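Local structure of importin-95 (Chaetomium thermophilum, 4XRI) at residues A[40-48]-A[88-97]; A[12-20]-A[58-66]. The protein is a nuclear transport receptor of the importin-beta family that carries protein cargo into the nucleus and probably binds a small GTPase. The protein carries 2 engineered substitutions. One frame throughout, in Å; residues are numbered along the deposited sequence.

Contact 1 (A[40-48]-A[88-97]). With SO4 (sulfate ion), chain F.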
ATOM      1  N   THR A  40     -35.822 -18.499  -6.309  1.00 74.26           N
ATOM      2  CA  THR A  40     -37.092 -19.112  -6.694  1.00 78.00           C
ATOM      3  C   THR A  40     -38.123 -18.063  -7.129  1.00 75.49           C
ATOM      4  O   THR A  40     -38.815 -18.252  -8.130  1.00 75.16           O
ATOM      5  CB  THR A  40     -37.667 -19.985  -5.552  1.00 92.67           C
ATOM      6  OG1 THR A  40     -38.904 -20.568  -5.973  1.00 90.75           O
ATOM      7  CG2 THR A  40     -37.888 -19.184  -4.276  1.00 90.62           C
ATOM      8  N   ASN A  41     -38.223 -16.962  -6.389  1.00 75.93           N
ATOM      9  CA  ASN A  41     -39.124 -15.875  -6.749  1.00 70.75           C
ATOM     10  C   ASN A  41     -38.558 -14.566  -6.224  1.00 69.41           C
ATOM     11  O   ASN A  41     -38.795 -14.189  -5.075  1.00 67.18           O
ATOM     12  CB  ASN A  41     -40.533 -16.119  -6.197  1.00 68.13           C
ATOM     13  CG  ASN A  41     -41.573 -15.169  -6.784  1.00 65.28           C
ATOM     14  OD1 ASN A  41     -41.251 -14.074  -7.244  1.00 69.50           O
ATOM     15  ND2 ASN A  41     -42.832 -15.593  -6.766  1.00 70.75           N
ATOM     16  N   PHE A  42     -37.812 -13.877  -7.080  1.00 69.96           N
ATOM     17  CA  PHE A  42     -37.095 -12.671  -6.685  1.00 66.96           C
ATOM     18  C   PHE A  42     -38.038 -11.561  -6.225  1.00 63.64           C
ATOM     19  O   PHE A  42     -37.769 -10.880  -5.237  1.00 63.96           O
ATOM     20  CB  PHE A  42     -36.225 -12.176  -7.840  1.00 63.09           C
ATOM     21  CG  PHE A  42     -35.364 -11.001  -7.488  1.00 59.61           C
ATOM     22  CD1 PHE A  42     -34.321 -11.137  -6.588  1.00 57.47           C
ATOM     23  CD2 PHE A  42     -35.594  -9.762  -8.059  1.00 54.32           C
ATOM     24  CE1 PHE A  42     -33.524 -10.058  -6.261  1.00 53.66           C
ATOM     25  CE2 PHE A  42     -34.800  -8.678  -7.737  1.00 46.86           C
ATOM     26  CZ  PHE A  42     -33.764  -8.827  -6.837  1.00 50.33           C
ATOM     27  N   SER A  43     -39.145 -11.393  -6.939  1.00 56.57           N
ATOM     28  CA  SER A  43     -40.120 -10.359  -6.608  1.00 58.54           C
ATOM     29  C   SER A  43     -40.746 -10.592  -5.237  1.00 62.28           C
ATOM     30  O   SER A  43     -40.873  -9.666  -4.436  1.00 65.08           O
ATOM     31  CB  SER A  43     -41.214 -10.291  -7.676  1.00 60.26           C
ATOM     32  OG  SER A  43     -40.684  -9.840  -8.910  1.00 69.48           O
ATOM     33  N   GLN A  44     -41.130 -11.836  -4.970  1.00 62.60           N
ATOM     34  CA  GLN A  44     -41.746 -12.188  -3.697  1.00 68.22           C
ATOM     35  C   GLN A  44     -40.741 -12.040  -2.562  1.00 58.81           C
ATOM     36  O   GLN A  44     -41.102 -11.687  -1.437  1.00 58.44           O
ATOM     37  CB  GLN A  44     -42.296 -13.614  -3.741  1.00 74.54           C
ATOM     38  CG  GLN A  44     -43.532 -13.825  -2.883  1.00 81.68           C
ATOM     39  CD  GLN A  44     -44.715 -12.998  -3.353  1.00 83.39           C
ATOM     40  OE1 GLN A  44     -44.784 -12.591  -4.514  1.00 87.78           O
ATOM     41  NE2 GLN A  44     -45.653 -12.740  -2.448  1.00 76.51           N
ATOM     42  N   TYR A  45     -39.478 -12.315  -2.874  1.00 55.72           N
ATOM     43  CA  TYR A  45     -38.377 -12.115  -1.938  1.00 55.93           C
ATOM     44  C   TYR A  45     -38.285 -10.644  -1.547  1.00 55.58           C
ATOM     45  O   TYR A  45     -38.136 -10.310  -0.371  1.00 57.87           O
ATOM     46  CB  TYR A  45     -37.064 -12.599  -2.560  1.00 51.88           C
ATOM     47  CG  TYR A  45     -35.826 -12.411  -1.706  1.00 53.55           C
ATOM     48  CD1 TYR A  45     -35.667 -13.102  -0.512  1.00 54.81           C
ATOM     49  CD2 TYR A  45     -34.799 -11.568  -2.116  1.00 56.68           C
ATOM     50  CE1 TYR A  45     -34.529 -12.942   0.263  1.00 55.18           C
ATOM     51  CE2 TYR A  45     -33.659 -11.402  -1.351  1.00 57.28           C
ATOM     52  CZ  TYR A  45     -33.528 -12.093  -0.164  1.00 55.70           C
ATOM     53  OH  TYR A  45     -32.396 -11.929   0.600  1.00 52.78           O
ATOM     54  N   LEU A  46     -38.394  -9.769  -2.543  1.00 54.82           N
ATOM     55  CA  LEU A  46     -38.349  -8.328  -2.316  1.00 59.63           C
ATOM     56  C   LEU A  46     -39.519  -7.860  -1.460  1.00 56.55           C
ATOM     57  O   LEU A  46     -39.336  -7.111  -0.501  1.00 49.32           O
ATOM     58  CB  LEU A  46     -38.348  -7.569  -3.645  1.00 56.40           C
ATOM     59  CG  LEU A  46     -37.160  -7.806  -4.577  1.00 57.58           C
ATOM     60  CD1 LEU A  46     -37.167  -6.794  -5.715  1.00 54.02           C
ATOM     61  CD2 LEU A  46     -35.851  -7.755  -3.809  1.00 53.01           C
ATOM     62  N   LEU A  47     -40.720  -8.306  -1.818  1.00 55.58           N
ATOM     63  CA  LEU A  47     -41.931  -7.946  -1.087  1.00 54.40           C
ATOM     64  C   LEU A  47     -41.865  -8.373   0.371  1.00 58.24           C
ATOM     65  O   LEU A  47     -42.143  -7.581   1.273  1.00 64.81           O
ATOM     66  CB  LEU A  47     -43.157  -8.574  -1.747  1.00 57.79           C
ATOM     67  CG  LEU A  47     -43.684  -7.847  -2.981  1.00 61.03           C
ATOM     68  CD1 LEU A  47     -44.824  -8.623  -3.616  1.00 61.88           C
ATOM     69  CD2 LEU A  47     -44.135  -6.457  -2.587  1.00 52.19           C
ATOM     70  N   THR A  48     -41.501  -9.632   0.587  1.00 54.71           N
ATOM     71  CA  THR A  48     -41.383 -10.184   1.931  1.00 53.62           C
ATOM     72  C   THR A  48     -40.444  -9.352   2.797  1.00 58.01           C
ATOM     73  O   THR A  48     -40.762  -9.013   3.939  1.00 57.86           O
ATOM     74  CB  THR A  48     -40.872 -11.638   1.899  1.00 55.38           C
ATOM     75  OG1 THR A  48     -41.754 -12.439   1.102  1.00 58.27           O
ATOM     76  CG2 THR A  48     -40.803 -12.210   3.307  1.00 61.25           C
ATOM     77  N   LYS A  88     -31.301  -7.189 -12.124  1.00 55.60           N
ATOM     78  CA  LYS A  88     -32.383  -7.949 -11.508  1.00 61.89           C
ATOM     79  C   LYS A  88     -33.523  -7.029 -11.083  1.00 51.68           C
ATOM     80  O   LYS A  88     -34.696  -7.390 -11.203  1.00 44.09           O
ATOM     81  CB  LYS A  88     -31.875  -8.749 -10.305  1.00 68.47           C
ATOM     82  CG  LYS A  88     -30.847  -9.818 -10.650  1.00 74.37           C
ATOM     83  CD  LYS A  88     -30.530 -10.697  -9.446  1.00 74.62           C
ATOM     84  CE  LYS A  88     -31.746 -11.507  -9.017  1.00 73.58           C
ATOM     85  NZ  LYS A  88     -31.458 -12.362  -7.830  1.00 70.93           N
ATOM     86  N   TRP A  89     -33.185  -5.840 -10.593  1.00 52.17           N
ATOM     87  CA  TRP A  89     -34.208  -4.872 -10.213  1.00 55.64           C
ATOM     88  C   TRP A  89     -34.934  -4.352 -11.446  1.00 59.10           C
ATOM     89  O   TRP A  89     -36.158  -4.217 -11.454  1.00 54.30           O
ATOM     90  CB  TRP A  89     -33.609  -3.699  -9.436  1.00 49.79           C
ATOM     91  CG  TRP A  89     -34.607  -2.602  -9.179  1.00 54.26           C
ATOM     92  CD1 TRP A  89     -34.830  -1.497  -9.950  1.00 52.34           C
ATOM     93  CD2 TRP A  89     -35.521  -2.513  -8.080  1.00 48.51           C
ATOM     94  NE1 TRP A  89     -35.821  -0.724  -9.397  1.00 46.94           N
ATOM     95  CE2 TRP A  89     -36.261  -1.324  -8.245  1.00 44.83           C
ATOM     96  CE3 TRP A  89     -35.782  -3.321  -6.968  1.00 46.78           C
ATOM     97  CZ2 TRP A  89     -37.248  -0.926  -7.346  1.00 40.07           C
ATOM     98  CZ3 TRP A  89     -36.758  -2.922  -6.073  1.00 44.71           C
ATOM     99  CH2 TRP A  89     -37.481  -1.736  -6.268  1.00 40.74           C
ATOM    100  N   LEU A  90     -34.163  -4.061 -12.487  1.00 52.57           N
ATOM    101  CA  LEU A  90     -34.708  -3.494 -13.711  1.00 57.26           C
ATOM    102  C   LEU A  90     -35.563  -4.480 -14.507  1.00 60.66           C
ATOM    103  O   LEU A  90     -36.657  -4.133 -14.954  1.00 55.23           O
ATOM    104  CB  LEU A  90     -33.574  -2.970 -14.599  1.00 57.95           C
ATOM    105  CG  LEU A  90     -32.957  -1.623 -14.216  1.00 55.56           C
ATOM    106  CD1 LEU A  90     -31.845  -1.247 -15.189  1.00 58.71           C
ATOM    107  CD2 LEU A  90     -34.025  -0.541 -14.174  1.00 47.03           C
ATOM    108  N   ASN A  91     -35.074  -5.705 -14.680  1.00 54.15           N
ATOM    109  CA  ASN A  91     -35.681  -6.615 -15.649  1.00 65.04           C
ATOM    110  C   ASN A  91     -36.288  -7.902 -15.094  1.00 64.12           C
ATOM    111  O   ASN A  91     -36.872  -8.683 -15.846  1.00 68.80           O
ATOM    112  CB  ASN A  91     -34.644  -6.987 -16.709  1.00 69.40           C
ATOM    113  CG  ASN A  91     -34.303  -5.826 -17.620  1.00 72.47           C
ATOM    114  OD1 ASN A  91     -35.183  -5.080 -18.051  1.00 70.40           O
ATOM    115  ND2 ASN A  91     -33.019  -5.660 -17.909  1.00 75.71           N
ATOM    116  N   GLN A  92     -36.160  -8.134 -13.793  1.00 62.40           N
ATOM    117  CA  GLN A  92     -36.709  -9.355 -13.213  1.00 64.12           C
ATOM    118  C   GLN A  92     -37.776  -9.059 -12.167  1.00 65.66           C
ATOM    119  O   GLN A  92     -38.146  -9.923 -11.369  1.00 69.73           O
ATOM    120  CB  GLN A  92     -35.590 -10.207 -12.619  1.00 64.93           C
ATOM    121  CG  GLN A  92     -34.641 -10.747 -13.676  1.00 72.19           C
ATOM    122  CD  GLN A  92     -33.511 -11.568 -13.096  1.00 78.60           C
ATOM    123  OE1 GLN A  92     -32.350 -11.391 -13.465  1.00 78.42           O
ATOM    124  NE2 GLN A  92     -33.845 -12.480 -12.190  1.00 82.76           N
ATOM    125  N   THR A  93     -38.270  -7.827 -12.184  1.00 64.84           N
ATOM    126  CA  THR A  93     -39.420  -7.450 -11.379  1.00 61.53           C
ATOM    127  C   THR A  93     -40.510  -6.895 -12.286  1.00 59.35           C
ATOM    128  O   THR A  93     -40.267  -6.606 -13.457  1.00 65.13           O
ATOM    129  CB  THR A  93     -39.063  -6.393 -10.316  1.00 57.23           C
ATOM    130  OG1 THR A  93     -38.640  -5.189 -10.967  1.00 61.23           O
ATOM    131  CG2 THR A  93     -37.952  -6.895  -9.411  1.00 51.96           C
ATOM    132  N   ASP A  94     -41.713  -6.759 -11.744  1.00 55.69           N
ATOM    133  CA  ASP A  94     -42.776  -6.045 -12.433  1.00 61.44           C
ATOM    134  C   ASP A  94     -42.876  -4.646 -11.844  1.00 58.69           C
ATOM    135  O   ASP A  94     -42.257  -4.354 -10.821  1.00 57.18           O
ATOM    136  CB  ASP A  94     -44.108  -6.788 -12.317  1.00 71.11           C
ATOM    137  CG  ASP A  94     -44.472  -7.113 -10.885  1.00 76.53           C
ATOM    138  OD1 ASP A  94     -43.624  -7.691 -10.175  1.00 69.62           O
ATOM    139  OD2 ASP A  94     -45.604  -6.789 -10.474  1.00 85.43           O
ATOM    140  N   GLN A  95     -43.651  -3.781 -12.488  1.00 60.80           N
ATOM    141  CA  GLN A  95     -43.788  -2.408 -12.020  1.00 59.04           C
ATOM    142  C   GLN A  95     -44.560  -2.355 -10.705  1.00 55.99           C
ATOM    143  O   GLN A  95     -44.292  -1.507  -9.854  1.00 52.54           O
ATOM    144  CB  GLN A  95     -44.478  -1.542 -13.073  1.00 60.48           C
ATOM    145  CG  GLN A  95     -44.607  -0.077 -12.681  1.00 62.31           C
ATOM    146  CD  GLN A  95     -43.264   0.578 -12.417  1.00 59.75           C
ATOM    147  OE1 GLN A  95     -42.507   0.867 -13.342  1.00 65.53           O
ATOM    148  NE2 GLN A  95     -42.960   0.811 -11.145  1.00 47.36           N
ATOM    149  N   GLU A  96     -45.510  -3.269 -10.542  1.00 50.03           N
ATOM    150  CA  GLU A  96     -46.310  -3.326  -9.322  1.00 50.36           C
ATOM    151  C   GLU A  96     -45.436  -3.613  -8.104  1.00 52.77           C
ATOM    152  O   GLU A  96     -45.594  -2.986  -7.056  1.00 53.54           O
ATOM    153  CB  GLU A  96     -47.408  -4.384  -9.443  1.00 53.69           C
ATOM    154  CG  GLU A  96     -48.299  -4.486  -8.217  1.00 65.80           C
ATOM    155  CD  GLU A  96     -49.378  -5.542  -8.358  1.00 82.37           C
ATOM    156  OE1 GLU A  96     -49.644  -5.983  -9.498  1.00 90.10           O
ATOM    157  OE2 GLU A  96     -49.960  -5.934  -7.324  1.00 86.12           O
ATOM    158  N   THR A  97     -44.511  -4.557  -8.250  1.00 53.57           N
ATOM    159  CA  THR A  97     -43.601  -4.912  -7.167  1.00 55.80           C
ATOM    160  C   THR A  97     -42.662  -3.755  -6.846  1.00 51.14           C
ATOM    161  O   THR A  97     -42.445  -3.426  -5.677  1.00 54.72           O
ATOM    162  CB  THR A  97     -42.764  -6.158  -7.511  1.00 57.49           C
ATOM    163  OG1 THR A  97     -43.635  -7.262  -7.779  1.00 59.25           O
ATOM    164  CG2 THR A  97     -41.839  -6.519  -6.356  1.00 54.27           C
TER
HETATM  165  S   SO4 F 905     -42.843  -4.143 -16.061  0.84 85.80           S
HETATM  166  O1  SO4 F 905     -42.576  -2.979 -16.901  0.84 78.26           O
HETATM  167  O2  SO4 F 905     -42.747  -5.359 -16.864  0.84 85.80           O
HETATM  168  O3  SO4 F 905     -44.185  -4.039 -15.493  0.84 83.29           O
HETATM  169  O4  SO4 F 905     -41.859  -4.197 -14.983  0.84 87.34           O
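The aliphatic end of Lys-88 lies over one face of the Phe-42 ring, its CE 3.7 Å from the ring centroid and 20° off the normal, a CH-pi contact. A bend at chi3 (65°) turns the otherwise extended lysine chain back across the ring, and NZ comes 3.4 Å from Phe-42 CD1, near the rim. Leu-46 CD2 covers the opposite face, so the phenyl group is clamped between its own helix and the end of helix 79-91. Phe-42 CG stands anti to the backbone N (chi1 -175°), which carries the ring across to the other segment, where Thr-93 CG2 and the carbonyl oxygen of Gln-92 meet its edge.

The methyl of Thr-93 also receives Leu-46 CD1 at 3.8 Å, and the same leucine methyl touches Trp-89 CZ3 at 3.9 Å. Thr-93 OG1 donates to Trp-89 O (2.7 Å) and also meets Arg-98, which helps fix the side-chain rotation with CG2 toward Phe-42 and Leu-46. Farther along, Thr-97 CG2 packs against Ser-43 O and Leu-47 CG. No hydrogen bond crosses between the segments.

A sulfate, probably from the crystallisation liquor, accepts from Gln-95 N and is also hydrogen-bonded to Arg-98 NH2. The contact sets the start of helix 42-54 against the turn joining helices 79-91 and 95-108; Leu-46 and Trp-89 both reach Val-101, while helix 114-131 packs on Trp-89.

Contact 2 (A[12-20]-A[58-66]). With SO4 (sulfate ion), chain C.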
ATOM      1  N   ILE A  12     -40.074 -15.396   8.155  1.00 88.68           N
ATOM      2  CA  ILE A  12     -38.998 -14.494   7.749  1.00 85.93           C
ATOM      3  C   ILE A  12     -38.294 -13.907   8.978  1.00 84.20           C
ATOM      4  O   ILE A  12     -37.090 -13.662   8.945  1.00 78.95           O
ATOM      5  CB  ILE A  12     -39.523 -13.351   6.826  1.00 93.92           C
ATOM      6  CG1 ILE A  12     -38.368 -12.587   6.172  1.00 94.21           C
ATOM      7  CG2 ILE A  12     -40.448 -12.398   7.580  1.00 88.52           C
ATOM      8  CD1 ILE A  12     -37.494 -13.443   5.277  1.00 96.87           C
ATOM      9  N   ASN A  13     -39.036 -13.723  10.070  1.00 87.77           N
ATOM     10  CA  ASN A  13     -38.454 -13.233  11.316  1.00 88.58           C
ATOM     11  C   ASN A  13     -37.432 -14.212  11.877  1.00 84.51           C
ATOM     12  O   ASN A  13     -36.356 -13.815  12.325  1.00 81.37           O
ATOM     13  CB  ASN A  13     -39.546 -12.970  12.354  1.00 92.61           C
ATOM     14  CG  ASN A  13     -40.560 -11.945  11.889  1.00 95.19           C
ATOM     15  OD1 ASN A  13     -40.637 -11.626  10.704  1.00 96.21           O
ATOM     16  ND2 ASN A  13     -41.348 -11.424  12.823  1.00 97.01           N
ATOM     17  N   ILE A  14     -37.772 -15.495  11.838  1.00 84.27           N
ATOM     18  CA  ILE A  14     -36.883 -16.538  12.331  1.00 85.26           C
ATOM     19  C   ILE A  14     -35.699 -16.747  11.387  1.00 83.95           C
ATOM     20  O   ILE A  14     -34.573 -16.960  11.839  1.00 81.42           O
ATOM     21  CB  ILE A  14     -37.644 -17.862  12.525  1.00 89.23           C
ATOM     22  CG1 ILE A  14     -38.659 -17.714  13.660  1.00 95.84           C
ATOM     23  CG2 ILE A  14     -36.693 -19.008  12.820  1.00 89.46           C
ATOM     24  CD1 ILE A  14     -39.431 -18.979  13.959  1.00 98.73           C
ATOM     25  N   ILE A  15     -35.942 -16.666  10.081  1.00 84.05           N
ATOM     26  CA  ILE A  15     -34.855 -16.788   9.113  1.00 81.59           C
ATOM     27  C   ILE A  15     -33.863 -15.638   9.277  1.00 79.47           C
ATOM     28  O   ILE A  15     -32.652 -15.827   9.151  1.00 83.44           O
ATOM     29  CB  ILE A  15     -35.364 -16.808   7.653  1.00 77.76           C
ATOM     30  CG1 ILE A  15     -36.484 -17.834   7.474  1.00 81.43           C
ATOM     31  CG2 ILE A  15     -34.221 -17.115   6.688  1.00 76.69           C
ATOM     32  CD1 ILE A  15     -36.121 -19.225   7.931  1.00 88.13           C
ATOM     33  N   LEU A  16     -34.380 -14.444   9.552  1.00 77.94           N
ATOM     34  CA  LEU A  16     -33.535 -13.272   9.751  1.00 70.80           C
ATOM     35  C   LEU A  16     -32.790 -13.340  11.077  1.00 71.47           C
ATOM     36  O   LEU A  16     -31.624 -12.961  11.159  1.00 75.10           O
ATOM     37  CB  LEU A  16     -34.366 -11.992   9.694  1.00 68.53           C
ATOM     38  CG  LEU A  16     -34.905 -11.572   8.326  1.00 71.43           C
ATOM     39  CD1 LEU A  16     -35.794 -10.350   8.468  1.00 71.36           C
ATOM     40  CD2 LEU A  16     -33.773 -11.309   7.346  1.00 71.72           C
ATOM     41  N   GLU A  17     -33.474 -13.812  12.114  1.00 71.55           N
ATOM     42  CA  GLU A  17     -32.851 -13.972  13.422  1.00 78.50           C
ATOM     43  C   GLU A  17     -31.719 -14.986  13.328  1.00 80.01           C
ATOM     44  O   GLU A  17     -30.637 -14.778  13.875  1.00 83.99           O
ATOM     45  CB  GLU A  17     -33.881 -14.408  14.467  1.00 85.19           C
ATOM     46  CG  GLU A  17     -33.356 -14.385  15.893  1.00 89.86           C
ATOM     47  CD  GLU A  17     -33.006 -12.986  16.363  1.00 92.83           C
ATOM     48  OE1 GLU A  17     -33.934 -12.167  16.535  1.00 92.90           O
ATOM     49  OE2 GLU A  17     -31.805 -12.704  16.559  1.00 94.50           O
ATOM     50  N   ASN A  18     -31.977 -16.082  12.621  1.00 75.41           N
ATOM     51  CA  ASN A  18     -30.953 -17.085  12.359  1.00 81.98           C
ATOM     52  C   ASN A  18     -29.856 -16.534  11.457  1.00 79.55           C
ATOM     53  O   ASN A  18     -28.706 -16.966  11.527  1.00 83.68           O
ATOM     54  CB  ASN A  18     -31.570 -18.330  11.722  1.00 85.10           C
ATOM     55  CG  ASN A  18     -32.465 -19.090  12.678  1.00 89.48           C
ATOM     56  OD1 ASN A  18     -32.248 -19.083  13.890  1.00 88.14           O
ATOM     57  ND2 ASN A  18     -33.478 -19.757  12.136  1.00 91.72           N
ATOM     58  N   SER A  19     -30.220 -15.576  10.610  1.00 74.25           N
ATOM     59  CA  SER A  19     -29.253 -14.934   9.727  1.00 73.79           C
ATOM     60  C   SER A  19     -28.232 -14.127  10.524  1.00 73.94           C
ATOM     61  O   SER A  19     -27.130 -13.859  10.046  1.00 69.53           O
ATOM     62  CB  SER A  19     -29.962 -14.034   8.712  1.00 76.88           C
ATOM     63  OG  SER A  19     -29.028 -13.401   7.854  1.00 82.38           O
ATOM     64  N   LEU A  20     -28.602 -13.749  11.743  1.00 78.59           N
ATOM     65  CA  LEU A  20     -27.713 -12.995  12.619  1.00 81.79           C
ATOM     66  C   LEU A  20     -27.134 -13.882  13.716  1.00 89.97           C
ATOM     67  O   LEU A  20     -26.427 -13.404  14.603  1.00 88.26           O
ATOM     68  CB  LEU A  20     -28.450 -11.813  13.251  1.00 77.01           C
ATOM     69  CG  LEU A  20     -28.946 -10.705  12.322  1.00 73.27           C
ATOM     70  CD1 LEU A  20     -29.301  -9.461  13.127  1.00 72.56           C
ATOM     71  CD2 LEU A  20     -27.910 -10.383  11.256  1.00 69.98           C
ATOM     72  N   SER A  58     -42.367  -5.370  14.710  1.00 55.08           N
ATOM     73  CA  SER A  58     -41.143  -6.157  14.801  1.00 53.40           C
ATOM     74  C   SER A  58     -40.034  -5.394  15.519  1.00 45.77           C
ATOM     75  O   SER A  58     -40.064  -4.167  15.599  1.00 53.60           O
ATOM     76  CB  SER A  58     -40.672  -6.572  13.405  1.00 48.94           C
ATOM     77  OG  SER A  58     -41.632  -7.398  12.769  1.00 54.31           O
ATOM     78  N   GLU A  59     -39.058  -6.132  16.040  1.00 49.60           N
ATOM     79  CA  GLU A  59     -37.905  -5.527  16.696  1.00 52.78           C
ATOM     80  C   GLU A  59     -37.029  -4.815  15.674  1.00 54.15           C
ATOM     81  O   GLU A  59     -36.999  -5.194  14.504  1.00 60.48           O
ATOM     82  CB  GLU A  59     -37.086  -6.578  17.450  1.00 63.61           C
ATOM     83  CG  GLU A  59     -37.848  -7.307  18.545  1.00 73.85           C
ATOM     84  CD  GLU A  59     -36.936  -8.142  19.423  1.00 80.91           C
ATOM     85  OE1 GLU A  59     -36.004  -7.570  20.027  1.00 80.83           O
ATOM     86  OE2 GLU A  59     -37.145  -9.371  19.504  1.00 86.52           O
ATOM     87  N   GLY A  60     -36.318  -3.788  16.124  1.00 52.03           N
ATOM     88  CA  GLY A  60     -35.494  -2.980  15.246  1.00 52.26           C
ATOM     89  C   GLY A  60     -34.421  -3.748  14.501  1.00 58.18           C
ATOM     90  O   GLY A  60     -34.189  -3.503  13.315  1.00 50.73           O
ATOM     91  N   HIS A  61     -33.765  -4.679  15.189  1.00 57.28           N
ATOM     92  CA  HIS A  61     -32.662  -5.416  14.584  1.00 58.54           C
ATOM     93  C   HIS A  61     -33.154  -6.384  13.510  1.00 61.98           C
ATOM     94  O   HIS A  61     -32.447  -6.651  12.538  1.00 60.81           O
ATOM     95  CB  HIS A  61     -31.861  -6.165  15.655  1.00 54.74           C
ATOM     96  CG  HIS A  61     -32.615  -7.273  16.323  1.00 62.45           C
ATOM     97  ND1 HIS A  61     -33.436  -7.067  17.411  1.00 62.72           N
ATOM     98  CD2 HIS A  61     -32.660  -8.601  16.064  1.00 67.75           C
ATOM     99  CE1 HIS A  61     -33.960  -8.219  17.789  1.00 65.59           C
ATOM    100  NE2 HIS A  61     -33.505  -9.167  16.989  1.00 71.94           N
ATOM    101  N   ILE A  62     -34.370  -6.895  13.678  1.00 58.55           N
ATOM    102  CA  ILE A  62     -34.980  -7.737  12.655  1.00 58.81           C
ATOM    103  C   ILE A  62     -35.293  -6.909  11.414  1.00 58.51           C
ATOM    104  O   ILE A  62     -34.988  -7.312  10.288  1.00 63.39           O
ATOM    105  CB  ILE A  62     -36.271  -8.410  13.157  1.00 60.74           C
ATOM    106  CG1 ILE A  62     -35.960  -9.358  14.316  1.00 65.43           C
ATOM    107  CG2 ILE A  62     -36.953  -9.170  12.023  1.00 54.51           C
ATOM    108  CD1 ILE A  62     -34.966 -10.441  13.960  1.00 70.85           C
ATOM    109  N   ARG A  63     -35.903  -5.748  11.632  1.00 56.57           N
ATOM    110  CA  ARG A  63     -36.270  -4.849  10.545  1.00 52.60           C
ATOM    111  C   ARG A  63     -35.043  -4.366   9.783  1.00 45.52           C
ATOM    112  O   ARG A  63     -35.057  -4.290   8.555  1.00 42.84           O
ATOM    113  CB  ARG A  63     -37.054  -3.654  11.089  1.00 51.90           C
ATOM    114  CG  ARG A  63     -38.321  -4.039  11.823  1.00 45.17           C
ATOM    115  CD  ARG A  63     -38.989  -2.829  12.440  1.00 40.62           C
ATOM    116  NE  ARG A  63     -39.519  -1.917  11.431  1.00 37.33           N
ATOM    117  CZ  ARG A  63     -40.128  -0.770  11.710  1.00 38.04           C
ATOM    118  NH1 ARG A  63     -40.275  -0.391  12.973  1.00 39.46           N
ATOM    119  NH2 ARG A  63     -40.579   0.001  10.729  1.00 36.34           N
ATOM    120  N   ALA A  64     -33.987  -4.036  10.521  1.00 44.97           N
ATOM    121  CA  ALA A  64     -32.731  -3.617   9.915  1.00 47.92           C
ATOM    122  C   ALA A  64     -32.170  -4.736   9.051  1.00 57.16           C
ATOM    123  O   ALA A  64     -31.758  -4.508   7.915  1.00 60.24           O
ATOM    124  CB  ALA A  64     -31.726  -3.209  10.986  1.00 44.95           C
ATOM    125  N   ALA A  65     -32.169  -5.948   9.602  1.00 55.06           N
ATOM    126  CA  ALA A  65     -31.701  -7.133   8.889  1.00 56.06           C
ATOM    127  C   ALA A  65     -32.462  -7.334   7.584  1.00 55.42           C
ATOM    128  O   ALA A  65     -31.869  -7.646   6.551  1.00 52.95           O
ATOM    129  CB  ALA A  65     -31.837  -8.362   9.770  1.00 53.41           C
ATOM    130  N   ALA A  66     -33.776  -7.144   7.642  1.00 46.57           N
ATOM    131  CA  ALA A  66     -34.630  -7.256   6.465  1.00 50.52           C
ATOM    132  C   ALA A  66     -34.262  -6.202   5.429  1.00 55.36           C
ATOM    133  O   ALA A  66     -34.167  -6.495   4.237  1.00 53.27           O
ATOM    134  CB  ALA A  66     -36.095  -7.122   6.856  1.00 41.05           C
TER
HETATM  135  S   SO4 C 902     -33.231  -4.118  19.085  0.83 60.09           S
HETATM  136  O1  SO4 C 902     -32.062  -4.926  19.417  0.83 63.30           O
HETATM  137  O2  SO4 C 902     -34.141  -4.906  18.260  0.83 44.02           O
HETATM  138  O3  SO4 C 902     -33.914  -3.721  20.312  0.83 63.47           O
HETATM  139  O4  SO4 C 902     -32.810  -2.924  18.359  0.83 58.43           O
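The His-61 imidazole is met at its edge by Glu-17 and by a sulfate, which lie near the ring plane beside its two nitrogens; Glu-59 OE1 also lies in that plane at the edge. NE2 donates to Glu-17 OE1 at 3.1 Å with an N-H...O angle of 161°; OE1 accepts through its syn lone pair, and the carboxylate plane is turned 56° from the ring. ND1 faces sulfate O2, which also accepts from His-61 N; the ion probably comes from the crystallisation liquor and is held by Lys-115 as well. A bend at chi2 in Glu-17 helps bring its carboxylate across, and OE1 also lies 3.3 Å from Ile-62 CD1. Without the imidazole, as with an alanine here, the Glu-17 carboxylate would probably lose its cross-helix donor and be free to turn.

Beneath this polar bridge the contact is apolar. Leu-16 CD1 packs 3.6 Å from Ala-66 CB and 3.9 Å from Ile-62 CG2, while its CD2 faces Ala-65. Leu-20 CD1 reaches the same Ala-65 methyl at 4.3 Å.

The axes of segments 12-19 and 60-66 pass 9.5 Å apart at 87°, nearly perpendicular. Ile-15 and Asn-18 rest on helix 24-40, and helix 42-54 touches both partners through Ile-12 and Ala-66.

In the fold
Both contacts lie toward the N-terminal end of this HEAT-repeat protein, their centres about 20 Å apart, and both are partly buried, with apolar interiors and polar margins. Helix 42-54 links them: its start forms one side of contact 1, and farther on Thr-48 CG2 packs on Ile-12 CG1, 3.8 Å away, in helix 11-19 of contact 2. The chain alternates between them, with helix 60-72 of contact 2 followed by helix 79-91 of contact 1. Contact 1 joins a helix start to an interhelical turn through aromatic and methyl packing, without a cross-segment hydrogen bond. Contact 2 crosses two helical segments nearly at right angles and adds a histidine-carboxylate bond at its more exposed margin.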